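Local atomic coordinates of 3-polyprenyl-4-hydroxybenzoate decarboxylase and related decarboxylases (Pelotomaculum thermopropionicum, PDB entry 6H6X), a protein that interconverts 2,5-furandicarboxylic acid and 2-furoic acid plus carbon dioxide as a UbiD-class enzyme that uses prenylated FMN. Residues 103-108 with 278-283; 237-242 with 283-288; 138-143 with 174-179; 181-186 with 246-251; 77-82 with 303-308. The protein carries 8 engineered substitutions. All coordinates share one frame; numbering follows the deposited sequence.

Overall arrangement
Interactions 1 to 4 all reach one antiparallel sheet of the Rift-related domain, whereas interaction 5 lies apart, where two helices meet. Interactions 1 and 2 touch: strands 264-280 and 240-246 are neighbours, and Thr279 O meets Val241 N. Interactions 3 and 4 form another touching pair, joined by the salt bridge from Glu178 to Arg251. Their centres are about 9 Å apart, as are those of the first pair. Interactions 1, 3 and 4 are partly buried and mix backbone bonds or charges with packing. Interaction 2 is buried, yet a carboxylate anchors it. Interaction 5 is also buried and purely van der Waals in character, about 28 Å or more between centres from every other contact.

Interaction 1 (103-108 with 278-283); sequences KECIIR and VTHRRQ
Glu104 OE1 accepts a hydrogen bond from Arg282 N at 2.8 Å, through its anti lone pair, away from OE2. The bond is fairly straight, with an N-H...O angle of 161°. The same oxygen forms a long salt bridge to Arg282 NH1, at 3.8 Å. It lies well out of the guanidinium plane, so this pairing works through charge alone. The two planes are 21° apart, and Glu104 CB sits over one face of the guanidinium. Without the carboxylate, as with an alanine here, Arg282 is likely to lose both the acceptor for its backbone N and a nearby counter-charge.

Next come the backbone bonds. Cys105 N reaches His280 O at 3.0 Å, and His280 N reaches Cys105 O at 2.9 Å. Ile107 and Val278 are joined by a second such pair. Between these lies the non-hydrogen-bonded pair Ile106 and Thr279, whose CA atoms are 4.3 Å apart.

Packing differs on the two faces. On one, Cys105 CB makes a CH-pi contact over the His280 ring, 3.8 Å from its centroid. A chi1 of 62° carries that ring back toward the neighbouring strand. Ile107 CD1 approaches the ring obliquely, and Met116 of helix 113-116 also packs on this side of the sheet. On the other, Ile106 CG1 and Thr279 CG2 lie side by side at 3.9 Å. Thr279 OG1 bonds to Val102 O.

This is regular antiparallel strand pairing: strand 105-107 adds to the long strand 264-280 in the Rift-related domain of the UbiD fold.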
# COMPACT_ATOMS: atom_id res chain seq x y z
N LYS B 103 27.90 15.58 31.49
CA LYS B 103 28.74 16.62 32.09
C LYS B 103 30.25 16.49 31.81
O LYS B 103 31.01 17.35 32.21
CB LYS B 103 28.53 16.65 33.61
CG LYS B 103 27.11 17.04 34.03
CD LYS B 103 26.74 18.47 33.65
CE LYS B 103 25.54 18.91 34.47
NZ LYS B 103 25.08 20.29 34.17
N GLU B 104 30.66 15.42 31.11
CA GLU B 104 32.05 15.18 30.78
C GLU B 104 32.77 16.39 30.14
O GLU B 104 33.85 16.75 30.59
CB GLU B 104 32.15 13.93 29.89
CG GLU B 104 31.91 12.64 30.69
CD GLU B 104 31.65 11.39 29.86
OE1 GLU B 104 31.72 11.40 28.61
OE2 GLU B 104 31.34 10.37 30.48
N CYS B 105 32.15 17.03 29.14
CA CYS B 105 32.64 18.28 28.54
C CYS B 105 31.60 19.38 28.71
O CYS B 105 30.43 19.16 28.49
CB CYS B 105 32.94 18.07 27.05
SG CYS B 105 33.88 16.58 26.66
N ILE B 106 32.05 20.58 29.08
CA ILE B 106 31.17 21.70 29.40
C ILE B 106 31.79 22.93 28.74
O ILE B 106 32.98 23.18 28.90
CB ILE B 106 31.07 21.91 30.93
CG1 ILE B 106 30.47 20.66 31.60
CG2 ILE B 106 30.31 23.17 31.28
CD1 ILE B 106 30.47 20.68 33.13
N ILE B 107 30.99 23.68 27.99
CA ILE B 107 31.45 24.84 27.25
C ILE B 107 30.54 25.98 27.63
O ILE B 107 29.31 25.88 27.48
CB ILE B 107 31.46 24.60 25.71
CG1 ILE B 107 32.35 23.40 25.35
CG2 ILE B 107 31.97 25.81 24.94
CD1 ILE B 107 31.64 22.08 25.30
N ARG B 108 31.14 27.06 28.14
CA ARG B 108 30.41 28.27 28.53
C ARG B 108 30.86 29.53 27.81
O ARG B 108 30.17 30.54 27.93
CB ARG B 108 30.51 28.49 30.04
CG ARG B 108 29.87 27.35 30.81
CD ARG B 108 29.97 27.47 32.29
NE ARG B 108 29.25 28.65 32.74
CZ ARG B 108 28.82 28.83 33.98
NH1 ARG B 108 29.01 27.90 34.93
NH2 ARG B 108 28.21 29.98 34.29
N VAL B 278 26.72 24.63 26.49
CA VAL B 278 26.58 23.38 25.84
C VAL B 278 27.36 22.40 26.66
O VAL B 278 28.48 22.67 26.94
CB VAL B 278 27.22 23.39 24.42
CG1 VAL B 278 27.24 21.98 23.83
CG2 VAL B 278 26.48 24.34 23.50
N THR B 279 26.79 21.24 26.99
CA THR B 279 27.55 20.15 27.63
C THR B 279 27.31 18.89 26.87
O THR B 279 26.24 18.69 26.27
CB THR B 279 27.18 19.94 29.15
OG1 THR B 279 25.94 19.25 29.29
CG2 THR B 279 27.04 21.27 29.89
N HIS B 280 28.28 18.01 26.89
CA HIS B 280 28.16 16.79 26.16
C HIS B 280 29.01 15.71 26.70
O HIS B 280 29.96 15.97 27.42
CB HIS B 280 28.39 17.00 24.64
CG HIS B 280 29.74 17.49 24.25
ND1 HIS B 280 30.82 16.65 24.08
CD2 HIS B 280 30.18 18.74 23.96
CE1 HIS B 280 31.88 17.37 23.73
NE2 HIS B 280 31.51 18.65 23.67
N ARG B 281 28.65 14.48 26.37
CA ARG B 281 29.55 13.38 26.51
C ARG B 281 30.85 13.59 25.71
O ARG B 281 30.89 14.26 24.62
CB ARG B 281 28.95 12.10 25.98
CG ARG B 281 27.88 11.49 26.84
CD ARG B 281 27.42 10.24 26.20
NE ARG B 281 26.31 9.66 26.91
CZ ARG B 281 26.30 8.48 27.54
NH1 ARG B 281 27.37 7.69 27.60
NH2 ARG B 281 25.19 8.07 28.16
N ARG B 282 31.88 12.97 26.25
CA ARG B 282 33.12 12.79 25.54
C ARG B 282 32.78 11.98 24.30
O ARG B 282 32.19 10.88 24.41
CB ARG B 282 34.13 12.01 26.42
CG ARG B 282 35.53 11.81 25.84
CD ARG B 282 36.54 11.39 26.91
NE ARG B 282 36.66 12.41 27.97
CZ ARG B 282 36.12 12.36 29.20
NH1 ARG B 282 35.40 11.30 29.64
NH2 ARG B 282 36.31 13.40 30.02
N GLN B 283 33.12 12.54 23.15
CA GLN B 283 32.88 11.90 21.85
C GLN B 283 31.38 11.58 21.67
O GLN B 283 30.97 10.41 21.61
CB GLN B 283 33.80 10.67 21.67
CG GLN B 283 35.30 11.04 21.60
CD GLN B 283 36.16 10.01 20.88
OE1 GLN B 283 35.81 8.82 20.79
NE2 GLN B 283 37.31 10.46 20.34

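Interaction 2 (237-242 with 283-288); sequences GAEIVI and QPVYHT
Glu239 reaches Val285 by folding back on itself: CG stands anti to the carbonyl carbon, and the chain then bends at chi2 (-72°). Glu239 belongs to a classic beta bulge, in which it and Ile240 both face Ile190 of strand 184-190. The bulge begins strand 240-246 and meets the residues leading into strand 286-287.

Val285 N gives OE1 of Glu239 a hydrogen bond of 2.8 Å. The N-H...O angle is 167°, but the donor approaches from above, 44° out of the carboxylate plane. Glu239 OE2 has its own partner in a salt bridge with Arg6 NE. Glu239 CB also lies 3.3 Å from Val285 O. Were a valine to replace Glu239, Val285 N would probably lose its acceptor and Arg6 its buried counter-charge.

Ile240 carries the apolar half of the contact. Its CG1 rests on Pro284 CB at 4.0 Å, and the two side chains pass at a slant. The Tyr286 side chain is about 10 Å from the bound prenylated FMN, so the contact lies near the cofactor without touching it. Ile240 and the tyrosine cross at about a right angle, with Ile240 CD1 lying 4.1 Å from Tyr286 CD2, oblique to the ring.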
# COMPACT_ATOMS: atom_id res chain seq x y z
N GLY B 237 22.17 10.91 31.19
CA GLY B 237 22.74 10.12 30.13
C GLY B 237 22.61 10.67 28.70
O GLY B 237 22.98 9.98 27.79
N ALA B 238 22.11 11.88 28.50
CA ALA B 238 21.95 12.43 27.14
C ALA B 238 23.33 12.56 26.46
O ALA B 238 24.32 12.53 27.13
CB ALA B 238 21.26 13.79 27.18
N GLU B 239 23.36 12.72 25.15
CA GLU B 239 24.61 12.90 24.41
C GLU B 239 25.03 14.32 24.46
O GLU B 239 26.18 14.61 24.66
CB GLU B 239 24.46 12.42 22.94
CG GLU B 239 24.23 10.93 22.78
CD GLU B 239 25.50 10.08 23.08
OE1 GLU B 239 26.61 10.54 22.76
OE2 GLU B 239 25.42 8.94 23.59
N ILE B 240 24.06 15.22 24.27
CA ILE B 240 24.33 16.64 24.19
C ILE B 240 23.20 17.42 24.87
O ILE B 240 22.04 17.06 24.70
CB ILE B 240 24.39 17.08 22.69
CG1 ILE B 240 25.58 16.46 21.95
CG2 ILE B 240 24.51 18.58 22.57
CD1 ILE B 240 25.30 16.01 20.54
N VAL B 241 23.55 18.51 25.58
CA VAL B 241 22.59 19.44 26.17
C VAL B 241 22.98 20.83 25.79
O VAL B 241 24.14 21.21 25.91
CB VAL B 241 22.51 19.33 27.70
CG1 VAL B 241 21.84 20.55 28.34
CG2 VAL B 241 21.82 18.05 28.11
N ILE B 242 22.00 21.61 25.37
CA ILE B 242 22.19 22.99 25.02
C ILE B 242 21.27 23.74 25.95
O ILE B 242 20.06 23.54 25.93
CB ILE B 242 21.88 23.26 23.53
CG1 ILE B 242 22.86 22.48 22.64
CG2 ILE B 242 21.94 24.73 23.21
CD1 ILE B 242 22.35 22.38 21.21
N GLN B 283 33.12 12.54 23.15
CA GLN B 283 32.88 11.90 21.85
C GLN B 283 31.38 11.58 21.67
O GLN B 283 30.97 10.41 21.61
CB GLN B 283 33.80 10.67 21.67
CG GLN B 283 35.30 11.04 21.60
CD GLN B 283 36.16 10.01 20.88
OE1 GLN B 283 35.81 8.82 20.79
NE2 GLN B 283 37.31 10.46 20.34
N PRO B 284 30.55 12.64 21.62
CA PRO B 284 29.10 12.44 21.53
C PRO B 284 28.61 11.92 20.17
O PRO B 284 29.30 12.06 19.16
CB PRO B 284 28.56 13.84 21.75
CG PRO B 284 29.60 14.74 21.22
CD PRO B 284 30.93 14.05 21.43
N VAL B 285 27.42 11.33 20.16
CA VAL B 285 26.68 11.01 18.93
C VAL B 285 25.55 12.01 18.76
O VAL B 285 24.76 12.18 19.65
CB VAL B 285 26.08 9.61 18.99
CG1 VAL B 285 25.59 9.20 17.63
CG2 VAL B 285 27.11 8.63 19.49
N TYR B 286 25.49 12.66 17.60
CA TYR B 286 24.44 13.60 17.29
C TYR B 286 23.26 12.83 16.62
O TYR B 286 23.48 12.08 15.67
CB TYR B 286 24.96 14.71 16.42
CG TYR B 286 23.90 15.76 16.12
CD1 TYR B 286 22.98 15.58 15.07
CD2 TYR B 286 23.77 16.91 16.89
CE1 TYR B 286 21.99 16.51 14.83
CE2 TYR B 286 22.78 17.85 16.62
CZ TYR B 286 21.90 17.61 15.59
OH TYR B 286 20.91 18.54 15.31
N HIS B 287 22.04 13.04 17.10
CA HIS B 287 20.83 12.37 16.55
C HIS B 287 20.03 13.40 15.76
O HIS B 287 19.77 14.52 16.22
CB HIS B 287 20.02 11.80 17.68
CG HIS B 287 18.71 11.23 17.27
ND1 HIS B 287 17.62 11.28 18.09
CD2 HIS B 287 18.32 10.59 16.16
CE1 HIS B 287 16.62 10.64 17.52
NE2 HIS B 287 17.02 10.21 16.34
N THR B 288 19.69 13.06 14.51
CA THR B 288 18.75 13.89 13.78
C THR B 288 17.52 13.08 13.39
O THR B 288 17.61 11.86 13.21
CB THR B 288 19.40 14.54 12.56
OG1 THR B 288 18.56 15.61 12.15
CG2 THR B 288 19.65 13.54 11.41

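Interaction 3 (138-143 with 174-179); sequences ARDPDS and FGKAER
The charged contact is between Lys176 and Asp140. Lys176 NZ forms a salt bridge with Asp140 OD2 at 3.0 Å, on the syn lone pair of that oxygen. A second, weak bond goes from Lys176 NZ to Asp140 OD1 at 3.3 Å. The lysine chain is bent at chi3 (106°), which turns its end toward the carboxylate. Asp142 adds negative charge nearby: its OD2 is 4.5 Å from Lys176 NZ, beyond a salt bridge. It lies closer to the lysine chain, 3.3 Å from Lys176 CE.

Hydrogen bonds within 138-143 fix the carboxylate. Asp140 OD1 accepts from Asp142 N through its anti lone pair, which makes an Asx turn. It also accepts from Ser143 N, an Asx motif, and that donor stands 60° out of the carboxylate plane. These bonds shape the start of the loop in the beta hairpin of strands 130-139 and 146-157. Asp140 therefore both shapes the loop and ties it to helix 169-179. The manganese ligands Asn147, on the second hairpin strand, and His169, at the start of the helix, have side chains about 7 and 8 Å from that of Asp140.

Apolar packing comes from Pro141. Its CG lies 3.8 Å from Lys176 CB, and the two side chains cross at a slant. Pro141 CG also approaches Ala177 CB, at 4.4 Å. Ala177 in turn rests on Leu184 of the adjoining strand.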
# COMPACT_ATOMS: atom_id res chain seq x y z
N ALA B 138 11.34 22.86 29.96
CA ALA B 138 11.14 24.18 30.59
C ALA B 138 10.17 24.11 31.79
O ALA B 138 9.42 23.12 31.97
CB ALA B 138 10.64 25.15 29.56
N ARG B 139 10.21 25.15 32.62
CA ARG B 139 9.28 25.27 33.75
C ARG B 139 8.37 26.49 33.62
O ARG B 139 8.79 27.53 33.12
CB ARG B 139 10.02 25.29 35.08
CG ARG B 139 10.51 23.92 35.51
CD ARG B 139 11.12 23.91 36.92
NE ARG B 139 11.56 22.56 37.30
CZ ARG B 139 10.78 21.61 37.85
NH1 ARG B 139 9.51 21.84 38.17
NH2 ARG B 139 11.27 20.41 38.12
N ASP B 140 7.14 26.36 34.11
CA ASP B 140 6.18 27.46 34.15
C ASP B 140 6.75 28.50 35.14
O ASP B 140 7.04 28.18 36.30
CB ASP B 140 4.81 26.93 34.58
CG ASP B 140 3.67 27.94 34.43
OD1 ASP B 140 3.80 29.04 34.99
OD2 ASP B 140 2.63 27.64 33.80
N PRO B 141 6.97 29.72 34.66
CA PRO B 141 7.59 30.71 35.54
C PRO B 141 6.72 31.15 36.76
O PRO B 141 7.28 31.68 37.71
CB PRO B 141 7.91 31.87 34.59
CG PRO B 141 6.88 31.77 33.51
CD PRO B 141 6.57 30.30 33.36
N ASP B 142 5.41 30.90 36.74
CA ASP B 142 4.52 31.16 37.91
C ASP B 142 4.17 29.92 38.73
O ASP B 142 4.27 29.95 39.94
CB ASP B 142 3.20 31.85 37.49
CG ASP B 142 3.42 33.20 36.78
OD1 ASP B 142 4.47 33.86 37.01
OD2 ASP B 142 2.53 33.61 35.99
N SER B 143 3.74 28.83 38.08
CA SER B 143 3.34 27.60 38.79
C SER B 143 4.49 26.60 39.04
O SER B 143 4.33 25.64 39.80
CB SER B 143 2.19 26.90 38.05
OG SER B 143 2.64 25.98 37.08
N PHE B 174 5.94 30.60 27.86
CA PHE B 174 6.71 31.69 27.29
C PHE B 174 5.88 32.97 27.39
O PHE B 174 6.41 34.03 27.71
CB PHE B 174 7.04 31.37 25.84
CG PHE B 174 7.79 32.46 25.14
CD1 PHE B 174 8.96 32.97 25.67
CD2 PHE B 174 7.32 32.97 23.94
CE1 PHE B 174 9.66 33.98 25.02
CE2 PHE B 174 8.02 33.99 23.28
CZ PHE B 174 9.20 34.48 23.82
N GLY B 175 4.57 32.87 27.11
CA GLY B 175 3.61 33.96 27.29
C GLY B 175 3.77 34.63 28.64
O GLY B 175 3.90 35.86 28.70
N LYS B 176 3.81 33.82 29.69
CA LYS B 176 3.95 34.30 31.07
C LYS B 176 5.29 34.95 31.33
O LYS B 176 5.34 35.95 32.04
CB LYS B 176 3.66 33.20 32.10
CG LYS B 176 2.18 32.84 32.21
CD LYS B 176 1.91 31.38 32.60
CE LYS B 176 1.44 31.18 34.05
NZ LYS B 176 0.71 29.88 34.22
N ALA B 177 6.37 34.41 30.76
CA ALA B 177 7.68 35.03 30.91
C ALA B 177 7.73 36.38 30.22
O ALA B 177 8.34 37.32 30.73
CB ALA B 177 8.79 34.13 30.37
N GLU B 178 7.12 36.50 29.05
CA GLU B 178 7.26 37.76 28.33
C GLU B 178 6.28 38.87 28.77
O GLU B 178 6.63 40.04 28.64
CB GLU B 178 7.46 37.58 26.81
CG GLU B 178 6.28 37.42 25.88
CD GLU B 178 6.74 37.27 24.42
OE1 GLU B 178 7.91 37.60 24.06
OE2 GLU B 178 5.93 36.80 23.60
N ARG B 179 5.15 38.53 29.39
CA ARG B 179 4.35 39.54 30.14
C ARG B 179 5.08 40.14 31.33
O ARG B 179 4.87 41.30 31.65
CB ARG B 179 3.01 39.00 30.63
CG ARG B 179 1.97 38.99 29.54
CD ARG B 179 0.66 38.37 30.00
NE ARG B 179 0.19 37.44 28.98
CZ ARG B 179 0.21 36.10 29.05
NH1 ARG B 179 0.63 35.45 30.14
NH2 ARG B 179 -0.23 35.41 28.00

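Interaction 4 (181-186 with 246-251); sequences GRPLEI and ILPGVR
Pro248 sets its ring against the peptide joining Arg182 to Pro183. Its CB is 3.5 Å from Arg182 O, and its CG lies close to the same carbonyl. At another corner of the ring, Pro248 CD is 3.9 Å from Pro183 CA, so the two prolines touch along their rims. Further along, the guanidinium of Arg251 orders its own loop and does not touch 181-186. Its NH1 bonds to Val250 O at 2.8 Å, and that oxygen lies within 3° of the guanidinium plane. Arg251 NH2 forms a salt bridge with Glu178 of helix 169-179, which also accepts from Gly249 N, so one side chain grips the loop twice.

Next to the prolines, Leu184 and Ile246 form an antiparallel, hydrogen-bonded pair. Ile246 N donates to Leu184 O at 2.9 Å, and Leu184 N donates to Ile246 O at 3.2 Å. The bridge joins the start of strand 184-190 to the end of strand 240-246 in the sheet of the Rift-related domain. Just before it, Gly181 ends the preceding helix in a Schellman motif.

Ile246 packs against two side chains of the other strand. Leu184 lies alongside it, pointing the same way, with Leu184 CD2 4.1 Å from Ile246 CD1. Ile186 crosses Ile246 at about a right angle and meets Ile246 CG1 with its own CG2, also at 4.1 Å. Phe174 of helix 169-179 and Val273 of strand 264-280 also pack on Ile246.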
# COMPACT_ATOMS: atom_id res chain seq x y z
N GLY B 181 8.32 40.61 31.20
CA GLY B 181 9.55 41.13 30.60
C GLY B 181 10.82 40.34 30.86
O GLY B 181 11.91 40.89 30.72
N ARG B 182 10.69 39.05 31.19
CA ARG B 182 11.81 38.16 31.55
C ARG B 182 12.08 37.08 30.47
O ARG B 182 11.18 36.70 29.75
CB ARG B 182 11.47 37.45 32.87
CG ARG B 182 11.51 38.30 34.14
CD ARG B 182 10.53 37.75 35.18
NE ARG B 182 11.08 37.74 36.54
CZ ARG B 182 10.98 38.73 37.44
NH1 ARG B 182 10.36 39.87 37.16
NH2 ARG B 182 11.52 38.57 38.65
N PRO B 183 13.31 36.58 30.35
CA PRO B 183 13.44 35.42 29.47
C PRO B 183 12.86 34.15 30.12
O PRO B 183 12.65 34.13 31.33
CB PRO B 183 14.95 35.29 29.25
CG PRO B 183 15.62 36.21 30.22
CD PRO B 183 14.60 37.22 30.65
N LEU B 184 12.55 33.15 29.30
CA LEU B 184 12.20 31.80 29.78
C LEU B 184 13.41 30.89 29.63
O LEU B 184 13.86 30.66 28.52
CB LEU B 184 11.03 31.24 28.99
CG LEU B 184 10.58 29.85 29.45
CD1 LEU B 184 9.86 29.92 30.78
CD2 LEU B 184 9.69 29.25 28.38
N GLU B 185 13.92 30.41 30.75
CA GLU B 185 15.04 29.47 30.77
C GLU B 185 14.61 28.10 30.25
O GLU B 185 13.55 27.61 30.60
CB GLU B 185 15.57 29.31 32.20
CG GLU B 185 16.22 30.56 32.78
CD GLU B 185 16.92 30.32 34.11
OE1 GLU B 185 16.67 29.30 34.81
OE2 GLU B 185 17.74 31.20 34.48
N ILE B 186 15.44 27.50 29.40
CA ILE B 186 15.16 26.19 28.81
C ILE B 186 16.39 25.37 28.74
O ILE B 186 17.50 25.88 28.74
CB ILE B 186 14.57 26.27 27.39
CG1 ILE B 186 15.59 26.77 26.36
CG2 ILE B 186 13.31 27.14 27.37
CD1 ILE B 186 15.06 26.76 24.95
N ILE B 246 14.69 31.69 25.92
CA ILE B 246 13.91 32.28 24.85
C ILE B 246 13.76 33.77 25.23
O ILE B 246 13.32 34.08 26.33
CB ILE B 246 12.54 31.61 24.67
CG1 ILE B 246 12.63 30.07 24.60
CG2 ILE B 246 11.88 32.11 23.38
CD1 ILE B 246 11.27 29.43 24.65
N LEU B 247 14.14 34.67 24.33
CA LEU B 247 14.27 36.09 24.66
C LEU B 247 12.92 36.77 24.63
O LEU B 247 12.15 36.58 23.68
CB LEU B 247 15.21 36.79 23.68
CG LEU B 247 16.65 36.24 23.63
CD1 LEU B 247 17.49 36.97 22.59
CD2 LEU B 247 17.32 36.31 25.00
N PRO B 248 12.61 37.58 25.66
CA PRO B 248 11.29 38.24 25.68
C PRO B 248 11.15 39.29 24.56
O PRO B 248 12.10 40.03 24.30
CB PRO B 248 11.23 38.88 27.07
CG PRO B 248 12.66 39.15 27.41
CD PRO B 248 13.52 38.15 26.68
N GLY B 249 10.02 39.30 23.85
CA GLY B 249 9.77 40.29 22.82
C GLY B 249 10.45 40.09 21.47
O GLY B 249 9.87 40.42 20.43
N VAL B 250 11.66 39.53 21.44
CA VAL B 250 12.37 39.41 20.18
C VAL B 250 11.63 38.46 19.23
O VAL B 250 11.09 37.41 19.63
CB VAL B 250 13.82 38.91 20.38
CG1 VAL B 250 14.53 38.76 19.04
CG2 VAL B 250 14.59 39.86 21.28
N ARG B 251 11.60 38.87 17.96
CA ARG B 251 11.04 38.09 16.86
C ARG B 251 11.98 38.22 15.69
O ARG B 251 12.31 39.33 15.29
CB ARG B 251 9.66 38.60 16.46
CG ARG B 251 8.60 38.45 17.54
CD ARG B 251 8.29 36.97 17.77
NE ARG B 251 7.18 36.80 18.72
CZ ARG B 251 7.30 36.81 20.04
NH1 ARG B 251 8.48 36.96 20.64
NH2 ARG B 251 6.20 36.68 20.79

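Interaction 5 (77-82 with 303-308); sequences GMLEKL and AREAVL
Leu79 and Leu82 of helix 75-87 press on Ala306, Ala303 and Glu305 of helix 294-315. The helix segments cross almost at a right angle, at -83°, with their axes 8.8 Å apart at closest.

Backbone contacts mark the tightest place. Ala306 CB touches Leu79 O at 3.7 Å, and the CA atoms of these two residues are only 4.7 Å apart. The small side chain of the alanine is consistent with so close an approach.

Side-chain packing flanks this point. CG of Leu82 stands anti to the backbone N (chi1 -174°), and its CD2 reaches Ala303 CA at 3.8 Å. The same methyl meets Ala306 CB at 4.1 Å, so it lies across two successive turns of the helix. Leu79 CG instead lies beside its backbone N (chi1 -57°), and its CD2 touches Glu305 CB at 3.9 Å.

The polar groups here look elsewhere. Glu305 OE2 accepts from Leu324 N of strand 319-324, while the aliphatic part of its chain serves the leucine. Glu80, on the outer side of its helix, forms a salt bridge with Arg313.

The contact joins the N-terminal and C-terminal family regions, with the side chain of Ala303 about 7 Å from the bound prenylated FMN. It consists of leucine and alanine methyls, backbone atoms and the flank of one glutamate chain, so it rests on close fit and burial, not on directed bonds between the two segments.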
# COMPACT_ATOMS: atom_id res chain seq x y z
N GLY B 77 0.49 -4.70 23.30
CA GLY B 77 0.23 -3.93 24.54
C GLY B 77 0.70 -2.48 24.54
O GLY B 77 0.46 -1.74 25.50
N MET B 78 1.38 -2.07 23.47
CA MET B 78 2.02 -0.74 23.34
C MET B 78 1.10 0.40 23.70
O MET B 78 1.43 1.24 24.57
CB MET B 78 2.52 -0.61 21.90
CG MET B 78 3.05 0.75 21.45
SD MET B 78 4.09 0.65 19.97
CE MET B 78 3.02 -0.44 19.03
N LEU B 79 -0.10 0.44 23.10
CA LEU B 79 -0.95 1.59 23.29
C LEU B 79 -1.44 1.73 24.72
O LEU B 79 -1.54 2.86 25.26
CB LEU B 79 -2.11 1.62 22.29
CG LEU B 79 -1.71 1.60 20.80
CD1 LEU B 79 -2.94 1.59 19.90
CD2 LEU B 79 -0.78 2.77 20.44
N GLU B 80 -1.75 0.58 25.32
CA GLU B 80 -2.22 0.53 26.71
C GLU B 80 -1.05 0.84 27.64
O GLU B 80 -1.20 1.60 28.57
CB GLU B 80 -2.88 -0.83 27.08
CG GLU B 80 -4.31 -1.02 26.52
CD GLU B 80 -4.36 -1.79 25.17
OE1 GLU B 80 -5.43 -2.35 24.84
OE2 GLU B 80 -3.34 -1.90 24.43
N LYS B 81 0.13 0.30 27.36
CA LYS B 81 1.29 0.69 28.19
C LYS B 81 1.53 2.21 28.15
O LYS B 81 1.78 2.83 29.18
CB LYS B 81 2.56 -0.07 27.84
CG LYS B 81 3.45 -0.27 29.07
CD LYS B 81 4.95 -0.28 28.80
CE LYS B 81 5.75 -0.79 30.00
NZ LYS B 81 5.38 -0.07 31.25
N LEU B 82 1.38 2.83 26.97
CA LEU B 82 1.60 4.29 26.86
C LEU B 82 0.53 5.05 27.64
O LEU B 82 0.87 5.96 28.39
CB LEU B 82 1.71 4.76 25.40
CG LEU B 82 2.07 6.24 25.17
CD1 LEU B 82 3.31 6.69 25.94
CD2 LEU B 82 2.26 6.51 23.68
N ALA B 303 1.74 8.17 20.02
CA ALA B 303 1.12 8.97 21.07
C ALA B 303 -0.32 9.35 20.77
O ALA B 303 -1.20 9.25 21.65
CB ALA B 303 1.93 10.23 21.35
N ARG B 304 -0.57 9.76 19.53
CA ARG B 304 -1.97 10.11 19.15
C ARG B 304 -2.83 8.83 19.10
O ARG B 304 -3.96 8.86 19.46
CB ARG B 304 -2.04 10.92 17.87
CG ARG B 304 -1.37 12.31 17.97
CD ARG B 304 -1.42 13.18 16.70
NE ARG B 304 -0.55 12.73 15.65
CZ ARG B 304 0.75 13.07 15.49
NH1 ARG B 304 1.33 13.86 16.34
NH2 ARG B 304 1.48 12.59 14.46
N GLU B 305 -2.29 7.71 18.66
CA GLU B 305 -3.03 6.46 18.66
C GLU B 305 -3.45 6.02 20.06
O GLU B 305 -4.54 5.54 20.26
CB GLU B 305 -2.26 5.35 17.99
CG GLU B 305 -2.24 5.40 16.49
CD GLU B 305 -1.34 4.32 15.85
OE1 GLU B 305 -0.79 3.44 16.57
OE2 GLU B 305 -1.18 4.32 14.60
N ALA B 306 -2.59 6.19 21.06
CA ALA B 306 -2.94 5.81 22.43
C ALA B 306 -4.14 6.58 22.92
O ALA B 306 -5.02 6.00 23.52
CB ALA B 306 -1.79 6.04 23.37
N VAL B 307 -4.15 7.87 22.67
CA VAL B 307 -5.27 8.73 23.00
C VAL B 307 -6.51 8.40 22.20
O VAL B 307 -7.59 8.38 22.76
CB VAL B 307 -4.93 10.23 22.79
CG1 VAL B 307 -6.18 11.13 22.80
CG2 VAL B 307 -3.95 10.67 23.88
N LEU B 308 -6.36 8.13 20.90
CA LEU B 308 -7.45 7.73 20.07
C LEU B 308 -8.11 6.40 20.55
O LEU B 308 -9.36 6.30 20.58
CB LEU B 308 -7.01 7.60 18.62
CG LEU B 308 -7.99 6.98 17.61
CD1 LEU B 308 -9.14 7.96 17.40
CD2 LEU B 308 -7.29 6.70 16.27